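Local coordinates for post-proline cleaving enzyme (PDB 4HVT), which probably acts as a serine-type oligopeptidase that cleaves short peptides on the carboxyl side of proline, at residues G172-L183 with W221-K229. Residues are numbered along the deposited sequence; the frame is centred on the assembly and turned at random. Where two conformers were deposited one is given.
With EDO (1,2-ethanediol), chain B.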
loop_
_atom_site.group_PDB
_atom_site.type_symbol
_atom_site.label_atom_id
_atom_site.label_comp_id
_atom_site.label_asym_id
_atom_site.label_seq_id
_atom_site.Cartn_x
_atom_site.Cartn_y
_atom_site.Cartn_z
ATOM N N GLY A 172 4.354 -3.027 30.816
ATOM C CA GLY A 172 3.116 -2.802 30.084
ATOM C C GLY A 172 2.877 -3.837 29.019
ATOM O O GLY A 172 3.667 -4.775 28.871
ATOM N N PHE A 173 1.804 -3.673 28.249
ATOM C CA PHE A 173 1.517 -4.578 27.133
ATOM C C PHE A 173 2.634 -4.622 26.083
ATOM O O PHE A 173 2.948 -3.597 25.454
ATOM C CB PHE A 173 0.188 -4.230 26.474
ATOM C CG PHE A 173 -1.012 -4.567 27.316
ATOM C CD1 PHE A 173 -1.403 -5.896 27.497
ATOM C CD2 PHE A 173 -1.802 -3.561 27.856
ATOM C CE1 PHE A 173 -2.486 -6.175 28.243
ATOM C CE2 PHE A 173 -2.939 -3.860 28.627
ATOM C CZ PHE A 173 -3.276 -5.161 28.783
ATOM N N GLU A 174 3.182 -5.819 25.890
ATOM C CA GLU A 174 4.294 -6.088 24.947
ATOM C C GLU A 174 4.303 -7.609 24.867
ATOM O O GLU A 174 4.284 -8.249 25.937
ATOM C CB GLU A 174 5.582 -5.592 25.550
ATOM C CG GLU A 174 6.792 -5.928 24.706
ATOM C CD GLU A 174 8.109 -5.613 25.387
ATOM O OE1 GLU A 174 8.151 -5.503 26.628
ATOM O OE2 GLU A 174 9.128 -5.509 24.651
ATOM N N PRO A 175 4.310 -8.180 23.654
ATOM C CA PRO A 175 4.101 -9.611 23.575
ATOM C C PRO A 175 5.368 -10.424 23.847
ATOM O O PRO A 175 5.982 -10.909 22.933
ATOM C CB PRO A 175 3.599 -9.808 22.159
ATOM C CG PRO A 175 4.278 -8.739 21.374
ATOM C CD PRO A 175 4.318 -7.566 22.325
ATOM N N ILE A 176 5.672 -10.608 25.107
ATOM C CA ILE A 176 6.835 -11.345 25.561
ATOM C C ILE A 176 6.424 -12.498 26.462
ATOM O O ILE A 176 5.462 -12.399 27.236
ATOM C CB ILE A 176 7.851 -10.447 26.293
ATOM C CG1 ILE A 176 7.258 -9.723 27.500
ATOM C CG2 ILE A 176 8.350 -9.375 25.342
ATOM C CD1 ILE A 176 8.303 -9.177 28.467
ATOM N N THR A 177 7.144 -13.603 26.369
ATOM C CA THR A 177 6.866 -14.715 27.236
ATOM C C THR A 177 7.398 -14.549 28.661
ATOM O O THR A 177 8.092 -13.601 28.976
ATOM C CB THR A 177 7.478 -16.007 26.668
ATOM O OG1 THR A 177 8.889 -15.998 26.882
ATOM C CG2 THR A 177 7.160 -16.203 25.181
ATOM N N ASN A 178 7.145 -15.554 29.513
ATOM C CA ASN A 178 7.686 -15.530 30.866
ATOM C C ASN A 178 9.238 -15.695 30.968
ATOM O O ASN A 178 9.798 -15.525 32.057
ATOM C CB ASN A 178 6.916 -16.505 31.799
ATOM C CG ASN A 178 7.022 -17.944 31.341
ATOM O OD1 ASN A 178 7.930 -18.265 30.625
ATOM N ND2 ASN A 178 6.064 -18.789 31.722
ATOM N N SER A 179 9.925 -15.965 29.855
ATOM C CA SER A 179 11.388 -15.857 29.827
ATOM C C SER A 179 11.888 -14.531 29.277
ATOM O O SER A 179 13.100 -14.281 29.245
ATOM C CB SER A 179 11.959 -16.988 28.943
ATOM O OG SER A 179 11.593 -16.733 27.619
ATOM N N GLY A 180 10.970 -13.669 28.842
ATOM C CA GLY A 180 11.340 -12.445 28.154
ATOM C C GLY A 180 11.392 -12.551 26.656
ATOM O O GLY A 180 11.674 -11.551 25.963
ATOM N N LYS A 181 11.066 -13.717 26.118
ATOM C CA LYS A 181 11.168 -13.894 24.665
ATOM C C LYS A 181 10.067 -13.105 23.935
ATOM O O LYS A 181 8.892 -13.235 24.206
ATOM C CB LYS A 181 11.063 -15.389 24.375
ATOM C CG LYS A 181 10.896 -15.783 22.909
ATOM C CD LYS A 181 12.206 -16.115 22.276
ATOM C CE LYS A 181 12.104 -16.114 20.726
ATOM N NZ LYS A 181 13.448 -16.078 20.177
ATOM N N LEU A 182 10.459 -12.323 22.953
ATOM C CA LEU A 182 9.524 -11.507 22.175
ATOM C C LEU A 182 8.878 -12.316 21.050
ATOM O O LEU A 182 9.586 -12.982 20.237
ATOM C CB LEU A 182 10.293 -10.345 21.561
ATOM C CG LEU A 182 9.450 -9.327 20.726
ATOM C CD1 LEU A 182 8.502 -8.538 21.595
ATOM C CD2 LEU A 182 10.327 -8.343 20.004
ATOM N N LEU A 183 7.543 -12.276 21.013
ATOM C CA LEU A 183 6.787 -12.987 20.031
ATOM C C LEU A 183 6.418 -12.018 18.895
ATOM O O LEU A 183 6.042 -10.877 19.161
ATOM C CB LEU A 183 5.560 -13.561 20.672
ATOM C CG LEU A 183 5.838 -14.540 21.827
ATOM C CD1 LEU A 183 4.527 -14.783 22.547
ATOM C CD2 LEU A 183 6.436 -15.819 21.332
ATOM N N TRP A 221 -6.156 -10.252 26.402
ATOM C CA TRP A 221 -5.062 -10.215 27.367
ATOM C C TRP A 221 -5.280 -9.081 28.349
ATOM O O TRP A 221 -5.500 -7.905 27.935
ATOM C CB TRP A 221 -3.734 -10.071 26.633
ATOM C CG TRP A 221 -2.502 -10.314 27.462
ATOM C CD1 TRP A 221 -2.398 -11.051 28.613
ATOM C CD2 TRP A 221 -1.172 -9.901 27.126
ATOM N NE1 TRP A 221 -1.112 -11.031 29.062
ATOM C CE2 TRP A 221 -0.335 -10.329 28.164
ATOM C CE3 TRP A 221 -0.626 -9.180 26.072
ATOM C CZ2 TRP A 221 1.053 -10.114 28.153
ATOM C CZ3 TRP A 221 0.752 -8.903 26.095
ATOM C CH2 TRP A 221 1.559 -9.376 27.140
ATOM N N LYS A 222 -5.214 -9.422 29.633
ATOM C CA LYS A 222 -5.448 -8.550 30.775
ATOM C C LYS A 222 -4.152 -8.061 31.369
ATOM O O LYS A 222 -3.151 -8.796 31.486
ATOM C CB LYS A 222 -6.245 -9.304 31.875
ATOM C CG LYS A 222 -7.633 -9.772 31.476
ATOM C CD LYS A 222 -8.205 -10.764 32.516
ATOM C CE LYS A 222 -8.413 -10.181 33.886
ATOM N NZ LYS A 222 -9.437 -9.129 33.731
ATOM N N ARG A 223 -4.175 -6.805 31.752
ATOM C CA ARG A 223 -3.057 -6.171 32.412
ATOM C C ARG A 223 -2.668 -6.936 33.655
ATOM O O ARG A 223 -3.532 -7.413 34.419
ATOM C CB ARG A 223 -3.345 -4.686 32.731
ATOM C CG ARG A 223 -2.147 -3.947 33.255
ATOM C CD ARG A 223 -2.405 -2.454 33.494
ATOM N NE ARG A 223 -2.875 -1.727 32.329
ATOM C CZ ARG A 223 -2.113 -1.334 31.317
ATOM N NH1 ARG A 223 -0.804 -1.573 31.317
ATOM N NH2 ARG A 223 -2.667 -0.700 30.312
ATOM N N GLY A 224 -1.359 -7.115 33.809
ATOM C CA GLY A 224 -0.750 -7.727 34.957
ATOM C C GLY A 224 -0.528 -9.212 34.834
ATOM O O GLY A 224 0.155 -9.775 35.683
ATOM N N GLU A 225 -1.171 -9.850 33.845
ATOM C CA GLU A 225 -1.073 -11.305 33.640
ATOM C C GLU A 225 -0.027 -11.668 32.605
ATOM O O GLU A 225 0.142 -10.977 31.630
ATOM C CB GLU A 225 -2.392 -11.874 33.172
ATOM C CG GLU A 225 -3.514 -11.655 34.177
ATOM C CD GLU A 225 -4.819 -12.367 33.824
ATOM O OE1 GLU A 225 -4.919 -13.091 32.762
ATOM O OE2 GLU A 225 -5.755 -12.145 34.647
ATOM N N SER A 226 0.666 -12.788 32.831
ATOM C CA SER A 226 1.596 -13.316 31.839
ATOM C C SER A 226 0.854 -13.609 30.544
ATOM O O SER A 226 -0.317 -13.966 30.560
ATOM C CB SER A 226 2.242 -14.614 32.356
ATOM O OG SER A 226 3.179 -15.099 31.413
ATOM N N ILE A 227 1.548 -13.524 29.414
ATOM C CA ILE A 227 0.950 -13.768 28.102
ATOM C C ILE A 227 0.522 -15.227 27.959
ATOM O O ILE A 227 -0.405 -15.551 27.222
ATOM C CB ILE A 227 1.893 -13.373 26.947
ATOM C CG1 ILE A 227 1.112 -13.096 25.679
ATOM C CG2 ILE A 227 2.842 -14.530 26.626
ATOM C CD1 ILE A 227 1.942 -12.397 24.637
ATOM N N GLU A 228 1.143 -16.100 28.724
ATOM C CA GLU A 228 0.697 -17.485 28.844
ATOM C C GLU A 228 -0.666 -17.673 29.416
ATOM O O GLU A 228 -1.253 -18.765 29.237
ATOM C CB GLU A 228 1.689 -18.302 29.702
ATOM C CG GLU A 228 3.006 -18.477 28.971
ATOM C CD GLU A 228 4.010 -17.338 29.163
ATOM O OE1 GLU A 228 3.617 -16.351 29.843
ATOM O OE2 GLU A 228 5.208 -17.496 28.736
ATOM N N LYS A 229 -1.167 -16.665 30.105
ATOM C CA LYS A 229 -2.507 -16.681 30.644
ATOM C C LYS A 229 -3.572 -16.094 29.720
ATOM O O LYS A 229 -4.787 -16.157 30.011
ATOM C CB LYS A 229 -2.493 -15.993 31.999
ATOM C CG LYS A 229 -1.693 -16.785 33.035
ATOM C CD LYS A 229 -1.953 -16.246 34.447
ATOM C CE LYS A 229 -1.392 -17.178 35.495
ATOM N NZ LYS A 229 -0.951 -16.430 36.707
HETATM C C1 EDO B . 0.675 -6.087 30.642
HETATM O O1 EDO B . 0.512 -5.751 32.037
HETATM C C2 EDO B . 0.101 -7.487 30.416
HETATM O O2 EDO B . 0.978 -8.391 31.106
HETATM O O HOH W 1 4.078 -11.622 29.530
HETATM O O HOH W 2 2.977 -18.148 32.963
#
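Aromatic packing joins the two segments at Phe173 and Trp221, an edge-to-face (T-shaped) pair with planes at 72° and Phe173 CD1 3.7 Å from Trp221 CE3. A chi1 of -167° carries the indole of Trp221 over to 172-183, where the ring edge meets the carbonyl of Glu174; a hydrogen bond from Trp221 NE1 to Glu225 O (2.9 Å) helps fix its rotation. On the ring face opposite Phe173 lies CG1 of Ile227, whose CD1 runs on to Pro175 CB at 3.9 Å and meets Leu183 CD1 tip to tip.

Phe173 also touches Arg223: its CE2 lies over one guanidinium face, 3.6 Å from Arg223 NH2. That guanidinium is held by salt bridges to Glu160 and Asp196 and a hydrogen bond to the carbonyl of Lys195.

Polar links gather at the other end. Asn178 N donates to the syn lone pair of Glu228 OE2 (2.9 Å, 167°). A water bridges Ile176 O and Ile227 N. Within 172-183, Ser179 N (an ST turn), Ser179 OG and Lys181 N all donate to Thr177 OG1, a three-donor grip that braces the type I turn 177-180.

An ethanediol, probably from crystallisation, lies over Phe173 and Trp221, accepts a hydrogen bond from Gly224 N and donates one to Glu225 O.

Adjacent blades of the beta-propeller thus meet here mainly through apolar and aromatic contacts, supplemented by one direct hydrogen bond and water bridging.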